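PDB 7ADK: lipoprotein, which probably acts as a lipid-attached peptidase of the PA clan, whose members share the chymotrypsin-like fold. Local coordinates for residues K822-V827 and S837-N842; D430-N435 and K442-T447. All blocks are in the same frame, centred on the assembly; numbering follows the deposited sequence.

Overall arrangement
Both contacts are buried, their centres about 10 Å apart, on the same side of the chain's centre. Contact 2 lies within the large antiparallel sheet, where strand 442-447 pairs with the end of strand 421-433. Contact 1 holds the start of the last helix, 824-831, against the loop that follows strand 836-837, the short strand added beside 421-433. Their chemistry differs accordingly: backbone hydrogen bonds join 430-435 to 442-447, whereas 822-827 meets 837-842 mainly through rings and aliphatic carbons, with no hydrogen bond between the two segments. D430 ties the two together, its OD2 lying 2.6 Å from Y824 OH and 2.7 Å from S837 OG, both probable hydrogen bonds.

Contact 1 of 2, residues K822-V827 and S837-N842; sequences KSYREV and SALFQN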
ATOM      1  N   LYS B 822      43.269  -5.744   2.297  1.00 76.16           N
ATOM      2  CA  LYS B 822      41.952  -5.893   1.660  1.00 76.16           C
ATOM      3  C   LYS B 822      40.866  -6.224   2.703  1.00 76.16           C
ATOM      4  O   LYS B 822      40.148  -7.215   2.591  1.00 76.16           O
ATOM      5  CB  LYS B 822      42.041  -6.945   0.537  1.00 76.16           C
ATOM      6  CG  LYS B 822      42.713  -6.499  -0.771  1.00 76.16           C
ATOM      7  CD  LYS B 822      41.842  -5.580  -1.628  1.00 76.16           C
ATOM      8  CE  LYS B 822      42.430  -5.367  -3.012  1.00 76.16           C
ATOM      9  NZ  LYS B 822      41.510  -4.704  -3.951  1.00 76.16           N
ATOM     10  N   SER B 823      40.778  -5.411   3.749  1.00 72.63           N
ATOM     11  CA  SER B 823      39.723  -5.443   4.761  1.00 72.63           C
ATOM     12  C   SER B 823      39.537  -4.048   5.342  1.00 72.63           C
ATOM     13  O   SER B 823      40.431  -3.217   5.232  1.00 72.63           O
ATOM     14  CB  SER B 823      40.034  -6.454   5.858  1.00 72.63           C
ATOM     15  OG  SER B 823      41.222  -6.135   6.532  1.00 72.63           O
ATOM     16  N   TYR B 824      38.388  -3.774   5.959  1.00 71.78           N
ATOM     17  CA  TYR B 824      38.040  -2.446   6.461  1.00 71.78           C
ATOM     18  C   TYR B 824      39.112  -1.830   7.373  1.00 71.78           C
ATOM     19  O   TYR B 824      39.518  -0.686   7.177  1.00 71.78           O
ATOM     20  CB  TYR B 824      36.696  -2.542   7.191  1.00 71.78           C
ATOM     21  CG  TYR B 824      36.214  -1.240   7.791  1.00 71.78           C
ATOM     22  CD1 TYR B 824      36.210  -0.059   7.027  1.00 71.78           C
ATOM     23  CD2 TYR B 824      35.823  -1.192   9.138  1.00 71.78           C
ATOM     24  CE1 TYR B 824      35.858   1.163   7.607  1.00 71.78           C
ATOM     25  CE2 TYR B 824      35.482   0.035   9.721  1.00 71.78           C
ATOM     26  CZ  TYR B 824      35.517   1.212   8.963  1.00 71.78           C
ATOM     27  OH  TYR B 824      35.263   2.406   9.536  1.00 71.78           O
ATOM     28  N   ARG B 825      39.622  -2.596   8.344  1.00 76.67           N
ATOM     29  CA  ARG B 825      40.648  -2.154   9.288  1.00 76.67           C
ATOM     30  C   ARG B 825      41.927  -1.712   8.597  1.00 76.67           C
ATOM     31  O   ARG B 825      42.437  -0.634   8.863  1.00 76.67           O
ATOM     32  CB  ARG B 825      40.924  -3.300  10.263  1.00 76.67           C
ATOM     33  CG  ARG B 825      41.894  -2.871  11.372  1.00 76.67           C
ATOM     34  CD  ARG B 825      42.291  -4.014  12.307  1.00 76.67           C
ATOM     35  NE  ARG B 825      42.887  -5.131  11.562  1.00 76.67           N
ATOM     36  CZ  ARG B 825      44.084  -5.192  11.024  1.00 76.67           C
ATOM     37  NH1 ARG B 825      44.984  -4.287  11.197  1.00 76.67           N
ATOM     38  NH2 ARG B 825      44.393  -6.190  10.269  1.00 76.67           N
ATOM     39  N   GLU B 826      42.472  -2.542   7.725  1.00 78.60           N
ATOM     40  CA  GLU B 826      43.784  -2.273   7.127  1.00 78.60           C
ATOM     41  C   GLU B 826      43.731  -1.257   5.970  1.00 78.60           C
ATOM     42  O   GLU B 826      44.731  -0.612   5.673  1.00 78.60           O
ATOM     43  CB  GLU B 826      44.495  -3.592   6.802  1.00 78.60           C
ATOM     44  CG  GLU B 826      43.880  -4.391   5.664  1.00 78.60           C
ATOM     45  CD  GLU B 826      44.180  -5.899   5.716  1.00 78.60           C
ATOM     46  OE1 GLU B 826      45.126  -6.336   6.408  1.00 78.60           O
ATOM     47  OE2 GLU B 826      43.439  -6.650   5.037  1.00 78.60           O
ATOM     48  N   VAL B 827      42.555  -1.050   5.372  1.00 74.75           N
ATOM     49  CA  VAL B 827      42.248   0.126   4.547  1.00 74.75           C
ATOM     50  C   VAL B 827      42.191   1.391   5.399  1.00 74.75           C
ATOM     51  O   VAL B 827      42.807   2.403   5.070  1.00 74.75           O
ATOM     52  CB  VAL B 827      40.937  -0.092   3.786  1.00 74.75           C
ATOM     53  CG1 VAL B 827      40.396   1.167   3.159  1.00 74.75           C
ATOM     54  CG2 VAL B 827      41.124  -1.119   2.687  1.00 74.75           C
ATOM     55  N   SER B 837      38.675   4.706  16.361  1.00 78.37           N
ATOM     56  CA  SER B 837      37.379   4.524  15.686  1.00 78.37           C
ATOM     57  C   SER B 837      36.363   3.891  16.636  1.00 78.37           C
ATOM     58  O   SER B 837      36.774   3.246  17.596  1.00 78.37           O
ATOM     59  CB  SER B 837      37.547   3.609  14.475  1.00 78.37           C
ATOM     60  OG  SER B 837      36.885   4.123  13.358  1.00 78.37           O
ATOM     61  N   ALA B 838      35.058   3.977  16.392  1.00 73.61           N
ATOM     62  CA  ALA B 838      34.063   3.335  17.252  1.00 73.61           C
ATOM     63  C   ALA B 838      34.166   1.789  17.281  1.00 73.61           C
ATOM     64  O   ALA B 838      33.975   1.189  18.337  1.00 73.61           O
ATOM     65  CB  ALA B 838      32.674   3.806  16.836  1.00 73.61           C
ATOM     66  N   LEU B 839      34.506   1.137  16.163  1.00 72.10           N
ATOM     67  CA  LEU B 839      34.865  -0.290  16.115  1.00 72.10           C
ATOM     68  C   LEU B 839      36.297  -0.603  16.583  1.00 72.10           C
ATOM     69  O   LEU B 839      36.579  -1.726  16.983  1.00 72.10           O
ATOM     70  CB  LEU B 839      34.696  -0.827  14.683  1.00 72.10           C
ATOM     71  CG  LEU B 839      33.259  -0.998  14.192  1.00 72.10           C
ATOM     72  CD1 LEU B 839      33.277  -1.496  12.760  1.00 72.10           C
ATOM     73  CD2 LEU B 839      32.482  -2.006  15.011  1.00 72.10           C
ATOM     74  N   PHE B 840      37.204   0.364  16.524  1.00 76.95           N
ATOM     75  CA  PHE B 840      38.647   0.199  16.693  1.00 76.95           C
ATOM     76  C   PHE B 840      39.174   1.179  17.746  1.00 76.95           C
ATOM     77  O   PHE B 840      39.952   2.083  17.456  1.00 76.95           O
ATOM     78  CB  PHE B 840      39.342   0.293  15.322  1.00 76.95           C
ATOM     79  CG  PHE B 840      38.908  -0.774  14.330  1.00 76.95           C
ATOM     80  CD1 PHE B 840      39.421  -2.074  14.440  1.00 76.95           C
ATOM     81  CD2 PHE B 840      37.970  -0.494  13.320  1.00 76.95           C
ATOM     82  CE1 PHE B 840      38.983  -3.087  13.573  1.00 76.95           C
ATOM     83  CE2 PHE B 840      37.541  -1.509  12.451  1.00 76.95           C
ATOM     84  CZ  PHE B 840      38.039  -2.807  12.578  1.00 76.95           C
ATOM     85  N   GLN B 841      38.695   1.063  18.982  1.00 80.47           N
ATOM     86  CA  GLN B 841      38.929   2.061  20.040  1.00 80.47           C
ATOM     87  C   GLN B 841      40.364   2.071  20.586  1.00 80.47           C
ATOM     88  O   GLN B 841      40.796   3.054  21.177  1.00 80.47           O
ATOM     89  CB  GLN B 841      37.917   1.875  21.172  1.00 80.47           C
ATOM     90  CG  GLN B 841      36.486   2.133  20.708  1.00 80.47           C
ATOM     91  CD  GLN B 841      35.449   1.763  21.749  1.00 80.47           C
ATOM     92  OE1 GLN B 841      35.581   2.017  22.936  1.00 80.47           O
ATOM     93  NE2 GLN B 841      34.366   1.155  21.348  1.00 80.47           N
ATOM     94  N   ASN B 842      41.124   1.003  20.341  1.00 86.69           N
ATOM     95  CA  ASN B 842      42.572   0.926  20.539  1.00 86.69           C
ATOM     96  C   ASN B 842      43.398   1.270  19.272  1.00 86.69           C
ATOM     97  O   ASN B 842      44.625   1.210  19.311  1.00 86.69           O
ATOM     98  CB  ASN B 842      42.919  -0.464  21.107  1.00 86.69           C
ATOM     99  CG  ASN B 842      42.277  -0.757  22.454  1.00 86.69           C
ATOM    100  OD1 ASN B 842      41.090  -1.022  22.549  1.00 86.69           O
ATOM    101  ND2 ASN B 842      43.026  -0.739  23.526  1.00 86.69           N
TER
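At the edge of the F840 ring sits one side of the Y824 ring, CE2 in the plane and CD2 near it, the latter 3.7 Å from F840 CE2. The two rings meet obliquely, planes at 54° and centroids 6.0 Å apart. The R825 and F840 side chains cross at about a right angle, with R825 CB near F840 CZ, and R825 CG and CD near F840 CE1. R825 CG makes an off-centre CH-pi contact, 4.1 Å from the F840 centroid. On the Y824 ring, L839 CD1 comes in obliquely, 4.1 Å from Y824 CE2. The contact thus seats the first turn of helix 824-831 on the tight turn after strand 836-837, in which S837 N bonds to F840 O and F840 N bonds weakly back to S837 O. F840 also meets the ring of Y812. R825 starts out extended, then bends at chi3 (57°), which carries its guanidinium beyond the phenylalanine to Y812 O, F844 O and a salt bridge with D846. At the N-terminal end of the helix, E826 OE2 is gripped from opposite faces of its carboxylate by K822 N and by S823 OG, the latter at 2.7 Å.

Contact 2 of 2, residues D430-N435 and K442-T447; sequences DYLDEN and KFYFGT
Y444 and D430 form an antiparallel hydrogen-bonded pair, and their side chains leave the sheet on the same face. From there the Y444 side chain turns along the neighbouring strand. Its CB lies 4.2 Å from D430 CB. With CG beside the backbone N (chi1 -55°), the ring is laid edge-on against 430-432. CD1 lies beside D430 O, and Y444 CE1 comes 3.6 Å from L432 N; D430 C, Y431 CA and L432 N lie at the ring's edge, in its plane. At the tip, the hydroxyl passes L432 CB, to which CE1 is also close, and is hydrogen-bonded to E544 OE2.

The backbones are joined by Y444 N to D430 O at 2.9 Å and by a weak bond from D430 N to Y444 O. Further along, L432 N donates to K442 O at 3.1 Å. Between these bonds Y431 and F443 form a non-hydrogen-bonded pair, their side chains side by side on the other face. Y431 CB rests over one face of the F443 ring, 4.2 Å from its centroid, and the two rings meet obliquely, planes at 57°. K442 runs extended beside L432, with its CD near L432 CD2, and its NZ reaches D546 in a salt bridge.

The two strands are the arms of a beta hairpin in the curled antiparallel sheet, consistent with a beta-barrel of a PA-clan peptidase. Strand 836-837 pairs with strand 421-433 along its other edge, through Y431 with A838 and D433 with K836; strand 541-546 pairs with the far edge of 442-447, and helix 824-831 packs through M828 on the face carrying D430 and Y444.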
ATOM      1  N   ASP B 430      30.366   2.492  11.726  1.00 64.27           N
ATOM      2  CA  ASP B 430      31.518   3.064  12.418  1.00 64.27           C
ATOM      3  C   ASP B 430      31.564   4.597  12.309  1.00 64.27           C
ATOM      4  O   ASP B 430      30.892   5.201  11.472  1.00 64.27           O
ATOM      5  CB  ASP B 430      32.784   2.390  11.865  1.00 64.27           C
ATOM      6  CG  ASP B 430      34.046   2.601  12.687  1.00 64.27           C
ATOM      7  OD1 ASP B 430      33.941   2.939  13.873  1.00 64.27           O
ATOM      8  OD2 ASP B 430      35.158   2.426  12.146  1.00 64.27           O
ATOM      9  N   TYR B 431      32.378   5.230  13.149  1.00 68.15           N
ATOM     10  CA  TYR B 431      32.786   6.625  13.018  1.00 68.15           C
ATOM     11  C   TYR B 431      34.234   6.838  13.471  1.00 68.15           C
ATOM     12  O   TYR B 431      34.692   6.240  14.438  1.00 68.15           O
ATOM     13  CB  TYR B 431      31.821   7.564  13.745  1.00 68.15           C
ATOM     14  CG  TYR B 431      31.579   7.325  15.223  1.00 68.15           C
ATOM     15  CD1 TYR B 431      32.492   7.780  16.191  1.00 68.15           C
ATOM     16  CD2 TYR B 431      30.385   6.708  15.627  1.00 68.15           C
ATOM     17  CE1 TYR B 431      32.196   7.640  17.555  1.00 68.15           C
ATOM     18  CE2 TYR B 431      30.088   6.553  16.987  1.00 68.15           C
ATOM     19  CZ  TYR B 431      30.990   7.029  17.953  1.00 68.15           C
ATOM     20  OH  TYR B 431      30.703   6.859  19.262  1.00 68.15           O
ATOM     21  N   LEU B 432      34.941   7.730  12.786  1.00 74.89           N
ATOM     22  CA  LEU B 432      36.294   8.139  13.142  1.00 74.89           C
ATOM     23  C   LEU B 432      36.229   8.944  14.438  1.00 74.89           C
ATOM     24  O   LEU B 432      35.375   9.815  14.568  1.00 74.89           O
ATOM     25  CB  LEU B 432      36.866   8.936  11.963  1.00 74.89           C
ATOM     26  CG  LEU B 432      38.284   9.478  12.134  1.00 74.89           C
ATOM     27  CD1 LEU B 432      39.330   8.380  12.216  1.00 74.89           C
ATOM     28  CD2 LEU B 432      38.622  10.349  10.942  1.00 74.89           C
ATOM     29  N   ASP B 433      37.078   8.649  15.414  1.00 88.06           N
ATOM     30  CA  ASP B 433      36.959   9.198  16.765  1.00 88.06           C
ATOM     31  C   ASP B 433      38.132  10.129  17.118  1.00 88.06           C
ATOM     32  O   ASP B 433      39.176   9.685  17.595  1.00 88.06           O
ATOM     33  CB  ASP B 433      36.739   8.037  17.745  1.00 88.06           C
ATOM     34  CG  ASP B 433      36.354   8.505  19.148  1.00 88.06           C
ATOM     35  OD1 ASP B 433      36.395   9.716  19.415  1.00 88.06           O
ATOM     36  OD2 ASP B 433      35.957   7.661  19.976  1.00 88.06           O
ATOM     37  N   GLU B 434      37.979  11.431  16.859  1.00 95.97           N
ATOM     38  CA  GLU B 434      39.002  12.451  17.146  1.00 95.97           C
ATOM     39  C   GLU B 434      38.904  13.010  18.583  1.00 95.97           C
ATOM     40  O   GLU B 434      39.899  13.413  19.165  1.00 95.97           O
ATOM     41  CB  GLU B 434      38.838  13.649  16.193  1.00 95.97           C
ATOM     42  CG  GLU B 434      38.800  13.315  14.693  1.00 95.97           C
ATOM     43  CD  GLU B 434      37.367  13.250  14.144  1.00 95.97           C
ATOM     44  OE1 GLU B 434      36.416  12.993  14.915  1.00 95.97           O
ATOM     45  OE2 GLU B 434      37.181  13.504  12.938  1.00 95.97           O
ATOM     46  N   ASN B 435      37.703  13.073  19.146  1.00 98.31           N
ATOM     47  CA  ASN B 435      37.307  13.907  20.287  1.00 98.31           C
ATOM     48  C   ASN B 435      36.839  13.091  21.507  1.00 98.31           C
ATOM     49  O   ASN B 435      35.820  13.407  22.114  1.00 98.31           O
ATOM     50  CB  ASN B 435      36.240  14.926  19.836  1.00 98.31           C
ATOM     51  CG  ASN B 435      36.662  15.925  18.784  1.00 98.31           C
ATOM     52  OD1 ASN B 435      37.828  16.132  18.498  1.00 98.31           O
ATOM     53  ND2 ASN B 435      35.711  16.596  18.183  1.00 98.31           N
ATOM     54  N   LYS B 442      32.220  12.245  11.161  1.00 64.19           N
ATOM     55  CA  LYS B 442      32.662  11.470   9.997  1.00 64.19           C
ATOM     56  C   LYS B 442      32.350   9.989  10.183  1.00 64.19           C
ATOM     57  O   LYS B 442      32.917   9.326  11.046  1.00 64.19           O
ATOM     58  CB  LYS B 442      34.151  11.765   9.786  1.00 64.19           C
ATOM     59  CG  LYS B 442      34.657  11.349   8.406  1.00 64.19           C
ATOM     60  CD  LYS B 442      36.015  12.002   8.146  1.00 64.19           C
ATOM     61  CE  LYS B 442      36.420  11.851   6.687  1.00 64.19           C
ATOM     62  NZ  LYS B 442      37.263  12.971   6.225  1.00 64.19           N
ATOM     63  N   PHE B 443      31.410   9.496   9.384  1.00 62.54           N
ATOM     64  CA  PHE B 443      30.715   8.220   9.574  1.00 62.54           C
ATOM     65  C   PHE B 443      30.931   7.272   8.400  1.00 62.54           C
ATOM     66  O   PHE B 443      31.073   7.712   7.265  1.00 62.54           O
ATOM     67  CB  PHE B 443      29.219   8.463   9.767  1.00 62.54           C
ATOM     68  CG  PHE B 443      28.851   9.051  11.108  1.00 62.54           C
ATOM     69  CD1 PHE B 443      28.979  10.424  11.344  1.00 62.54           C
ATOM     70  CD2 PHE B 443      28.382   8.215  12.125  1.00 62.54           C
ATOM     71  CE1 PHE B 443      28.603  10.967  12.574  1.00 62.54           C
ATOM     72  CE2 PHE B 443      27.997   8.755  13.358  1.00 62.54           C
ATOM     73  CZ  PHE B 443      28.098  10.131  13.575  1.00 62.54           C
ATOM     74  N   TYR B 444      30.925   5.968   8.681  1.00 61.56           N
ATOM     75  CA  TYR B 444      31.141   4.886   7.733  1.00 61.56           C
ATOM     76  C   TYR B 444      29.942   3.959   7.713  1.00 61.56           C
ATOM     77  O   TYR B 444      29.407   3.570   8.756  1.00 61.56           O
ATOM     78  CB  TYR B 444      32.430   4.128   8.044  1.00 61.56           C
ATOM     79  CG  TYR B 444      33.634   5.023   8.119  1.00 61.56           C
ATOM     80  CD1 TYR B 444      33.895   5.735   9.297  1.00 61.56           C
ATOM     81  CD2 TYR B 444      34.433   5.229   6.987  1.00 61.56           C
ATOM     82  CE1 TYR B 444      34.886   6.723   9.316  1.00 61.56           C
ATOM     83  CE2 TYR B 444      35.454   6.188   7.026  1.00 61.56           C
ATOM     84  CZ  TYR B 444      35.650   6.972   8.168  1.00 61.56           C
ATOM     85  OH  TYR B 444      36.523   8.005   8.133  1.00 61.56           O
ATOM     86  N   PHE B 445      29.479   3.663   6.505  1.00 51.80           N
ATOM     87  CA  PHE B 445      28.255   2.931   6.231  1.00 51.80           C
ATOM     88  C   PHE B 445      28.552   1.660   5.415  1.00 51.80           C
ATOM     89  O   PHE B 445      29.193   1.736   4.382  1.00 51.80           O
ATOM     90  CB  PHE B 445      27.287   3.847   5.485  1.00 51.80           C
ATOM     91  CG  PHE B 445      26.749   5.034   6.282  1.00 51.80           C
ATOM     92  CD1 PHE B 445      27.471   6.235   6.405  1.00 51.80           C
ATOM     93  CD2 PHE B 445      25.476   4.935   6.875  1.00 51.80           C
ATOM     94  CE1 PHE B 445      26.940   7.309   7.141  1.00 51.80           C
ATOM     95  CE2 PHE B 445      24.929   6.015   7.587  1.00 51.80           C
ATOM     96  CZ  PHE B 445      25.663   7.198   7.727  1.00 51.80           C
ATOM     97  N   GLY B 446      28.101   0.497   5.886  1.00 54.14           N
ATOM     98  CA  GLY B 446      28.163  -0.750   5.153  1.00 54.14           C
ATOM     99  C   GLY B 446      27.045  -0.830   4.138  1.00 54.14           C
ATOM    100  O   GLY B 446      25.904  -0.482   4.407  1.00 54.14           O
ATOM    101  N   THR B 447      27.350  -1.259   2.929  1.00 55.47           N
ATOM    102  CA  THR B 447      26.409  -1.391   1.817  1.00 55.47           C
ATOM    103  C   THR B 447      26.926  -2.486   0.890  1.00 55.47           C
ATOM    104  O   THR B 447      27.837  -3.228   1.273  1.00 55.47           O
ATOM    105  CB  THR B 447      26.204  -0.020   1.124  1.00 55.47           C
ATOM    106  OG1 THR B 447      25.136  -0.107   0.227  1.00 55.47           O
ATOM    107  CG2 THR B 447      27.421   0.500   0.363  1.00 55.47           C
TER